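Glutathione S-transferase (Burkholderia glumae, PDB 4ISD) binds glutathione and probably catalyses its conjugation to electrophilic substrates, as other glutathione S-transferases do. Local coordinates at residues Val61-His66 and Thr70-Ser75. Sequence-based numbering, arbitrary orientation.
Sequences VPTLQH and TLSESS. With GSH (glutathione), chain F.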
loop_
_atom_site.group_PDB
_atom_site.type_symbol
_atom_site.label_atom_id
_atom_site.label_comp_id
_atom_site.label_asym_id
_atom_site.label_seq_id
_atom_site.Cartn_x
_atom_site.Cartn_y
_atom_site.Cartn_z
ATOM N N VAL A 61 -1.598 2.373 -14.238
ATOM C CA VAL A 61 -2.820 1.587 -14.248
ATOM C C VAL A 61 -2.693 0.595 -13.099
ATOM O O VAL A 61 -1.581 0.197 -12.751
ATOM C CB VAL A 61 -3.008 0.840 -15.587
ATOM C CG1 VAL A 61 -3.351 1.814 -16.713
ATOM C CG2 VAL A 61 -1.758 0.037 -15.935
ATOM N N PRO A 62 -3.818 0.208 -12.478
ATOM C CA PRO A 62 -5.204 0.622 -12.729
ATOM C C PRO A 62 -5.589 1.987 -12.142
ATOM O O PRO A 62 -4.963 2.502 -11.211
ATOM C CB PRO A 62 -6.002 -0.458 -12.001
ATOM C CG PRO A 62 -5.118 -0.761 -10.813
ATOM C CD PRO A 62 -3.745 -0.808 -11.413
ATOM N N THR A 63 -6.644 2.561 -12.708
ATOM C CA THR A 63 -7.323 3.704 -12.125
ATOM C C THR A 63 -8.823 3.432 -12.181
ATOM O O THR A 63 -9.332 2.931 -13.187
ATOM C CB THR A 63 -7.024 4.978 -12.911
ATOM O OG1 THR A 63 -5.622 5.273 -12.824
ATOM C CG2 THR A 63 -7.842 6.147 -12.365
ATOM N N LEU A 64 -9.532 3.753 -11.103
ATOM C CA LEU A 64 -10.980 3.553 -11.056
ATOM C C LEU A 64 -11.716 4.888 -11.176
ATOM O O LEU A 64 -11.363 5.857 -10.517
ATOM C CB LEU A 64 -11.381 2.844 -9.757
ATOM C CG LEU A 64 -12.873 2.652 -9.464
ATOM C CD1 LEU A 64 -13.439 1.427 -10.184
ATOM C CD2 LEU A 64 -13.128 2.568 -7.959
ATOM N N GLN A 65 -12.720 4.938 -12.040
ATOM C CA GLN A 65 -13.652 6.051 -12.043
ATOM C C GLN A 65 -15.008 5.598 -11.521
ATOM O O GLN A 65 -15.708 4.804 -12.165
ATOM C CB GLN A 65 -13.810 6.659 -13.431
ATOM C CG GLN A 65 -14.869 7.742 -13.444
ATOM C CD GLN A 65 -14.645 8.781 -14.521
ATOM O OE1 GLN A 65 -13.919 8.546 -15.490
ATOM N NE2 GLN A 65 -15.273 9.941 -14.356
ATOM N N HIS A 66 -15.365 6.102 -10.346
ATOM C CA HIS A 66 -16.630 5.772 -9.705
ATOM C C HIS A 66 -17.537 6.985 -9.735
ATOM O O HIS A 66 -17.361 7.933 -8.967
ATOM C CB HIS A 66 -16.411 5.312 -8.261
ATOM C CG HIS A 66 -17.658 4.807 -7.602
ATOM N ND1 HIS A 66 -18.352 5.535 -6.664
ATOM C CD2 HIS A 66 -18.344 3.653 -7.765
ATOM C CE1 HIS A 66 -19.412 4.852 -6.269
ATOM N NE2 HIS A 66 -19.428 3.704 -6.919
ATOM N N THR A 70 -12.358 9.749 -9.173
ATOM C CA THR A 70 -11.312 8.903 -9.745
ATOM C C THR A 70 -10.263 8.532 -8.708
ATOM O O THR A 70 -9.967 9.311 -7.797
ATOM C CB THR A 70 -10.658 9.528 -10.978
ATOM O OG1 THR A 70 -9.989 10.719 -10.585
ATOM C CG2 THR A 70 -11.716 9.868 -12.027
ATOM N N LEU A 71 -9.714 7.328 -8.847
ATOM C CA LEU A 71 -8.879 6.738 -7.812
ATOM C C LEU A 71 -7.885 5.752 -8.422
ATOM O O LEU A 71 -8.290 4.824 -9.122
ATOM C CB LEU A 71 -9.765 6.012 -6.789
ATOM C CG LEU A 71 -9.049 5.513 -5.534
ATOM C CD1 LEU A 71 -8.584 6.686 -4.698
ATOM C CD2 LEU A 71 -9.926 4.598 -4.707
ATOM N N SER A 72 -6.592 5.952 -8.158
ATOM C CA SER A 72 -5.553 4.990 -8.570
ATOM C C SER A 72 -5.070 4.113 -7.401
ATOM O O SER A 72 -5.617 4.198 -6.301
ATOM C CB SER A 72 -4.377 5.704 -9.238
ATOM O OG SER A 72 -4.650 5.960 -10.614
ATOM N N GLU A 73 -4.060 3.274 -7.645
ATOM C CA GLU A 73 -3.554 2.318 -6.645
ATOM C C GLU A 73 -4.601 1.251 -6.298
ATOM O O GLU A 73 -5.577 1.522 -5.567
ATOM C CB GLU A 73 -3.042 3.000 -5.369
ATOM C CG GLU A 73 -1.844 3.917 -5.577
ATOM C CD GLU A 73 -0.597 3.147 -5.966
ATOM O OE1 GLU A 73 -0.272 2.188 -5.238
ATOM O OE2 GLU A 73 0.039 3.487 -7.000
ATOM N N SER A 74 -4.358 0.041 -6.817
ATOM C CA SER A 74 -5.300 -1.071 -6.759
ATOM C C SER A 74 -5.738 -1.455 -5.344
ATOM O O SER A 74 -6.912 -1.795 -5.128
ATOM C CB SER A 74 -4.728 -2.291 -7.487
ATOM O OG SER A 74 -3.661 -2.877 -6.769
ATOM N N SER A 75 -4.815 -1.400 -4.383
ATOM C CA SER A 75 -5.197 -1.677 -3.000
ATOM C C SER A 75 -6.185 -0.614 -2.482
ATOM O O SER A 75 -7.184 -0.951 -1.846
ATOM C CB SER A 75 -3.970 -1.818 -2.075
ATOM O OG SER A 75 -3.335 -0.575 -1.793
HETATM N N1 GSH F . 0.973 -0.068 -6.289
HETATM C CA1 GSH F . 0.375 0.132 -7.590
HETATM C C1 GSH F . -1.017 -0.432 -7.686
HETATM O O11 GSH F . -1.389 -1.412 -6.976
HETATM O O12 GSH F . -1.829 0.109 -8.485
HETATM C CB1 GSH F . 1.258 -0.342 -8.717
HETATM C CG1 GSH F . 0.626 0.083 -10.051
HETATM C CD1 GSH F . 1.611 -0.209 -11.200
HETATM O OE1 GSH F . 2.771 -0.515 -10.951
HETATM N N2 GSH F . 1.155 -0.130 -12.590
HETATM C CA2 GSH F . 2.036 -0.400 -13.704
HETATM C C2 GSH F . 2.218 0.834 -14.533
HETATM O O2 GSH F . 1.315 1.639 -14.669
HETATM C CB2 GSH F . 1.458 -1.460 -14.596
HETATM S SG2 GSH F . 2.642 -2.774 -14.761
HETATM N N3 GSH F . 3.471 1.090 -15.200
HETATM C CA3 GSH F . 3.583 2.304 -15.982
HETATM C C3 GSH F . 4.534 3.214 -15.258
HETATM O O31 GSH F . 4.733 3.056 -14.019
HETATM O O32 GSH F . 5.139 4.127 -15.893
HETATM O O HOH W 1 -2.885 2.462 -9.833
#
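In T63 and S72 similar first torsions (chi1 -64° and -83°) set each hydroxyl anti to its own carbonyl carbon, and on the shared face of the hairpin OG1 of T63 and OG of S72 meet as hydrogen-bonding partners. Small hydroxyl residues suit this spot, where the S56 hydroxyl also bonds to S72 OG. The backbones are joined at L64 and L71: L64 N reaches L71 O at 2.6 Å in a nearly straight bond (176°), whereas the return bond from L71 N to L64 O, 2.8 Å, is more bent. Q65 and T70, on the same face as T63 and S72, lie side by side, T70 CG2 against the aliphatic part of Q65.

Beyond the strands the two segments form part of the glutathione site, which R112, Q46 and S113 of the second subunit help to complete. The cis peptide before P62, a hallmark of the thioredoxin-like fold, presents V61: its N donates to GSH O2 and its O accepts from GSH N2. P62 CG packs on S74 CB. E73 OE1 takes the amino group N1, while S74 suits its place by offering one carboxylate both a backbone N-H and a short hydroxyl (OG to GSH O11, 2.7 Å); a water links P62 O, E73 N and GSH O12. E73 is also the N-cap of helix 74-84, whose N-terminal end would be expected to favour the gamma-glutamyl carboxylate.

The hairpin forms one side of the four-stranded sheet, strand 63-66 pairing with strand 8-13; on the opposite face, apolar L64 and L71 suit packing on Y80 of helix 74-84.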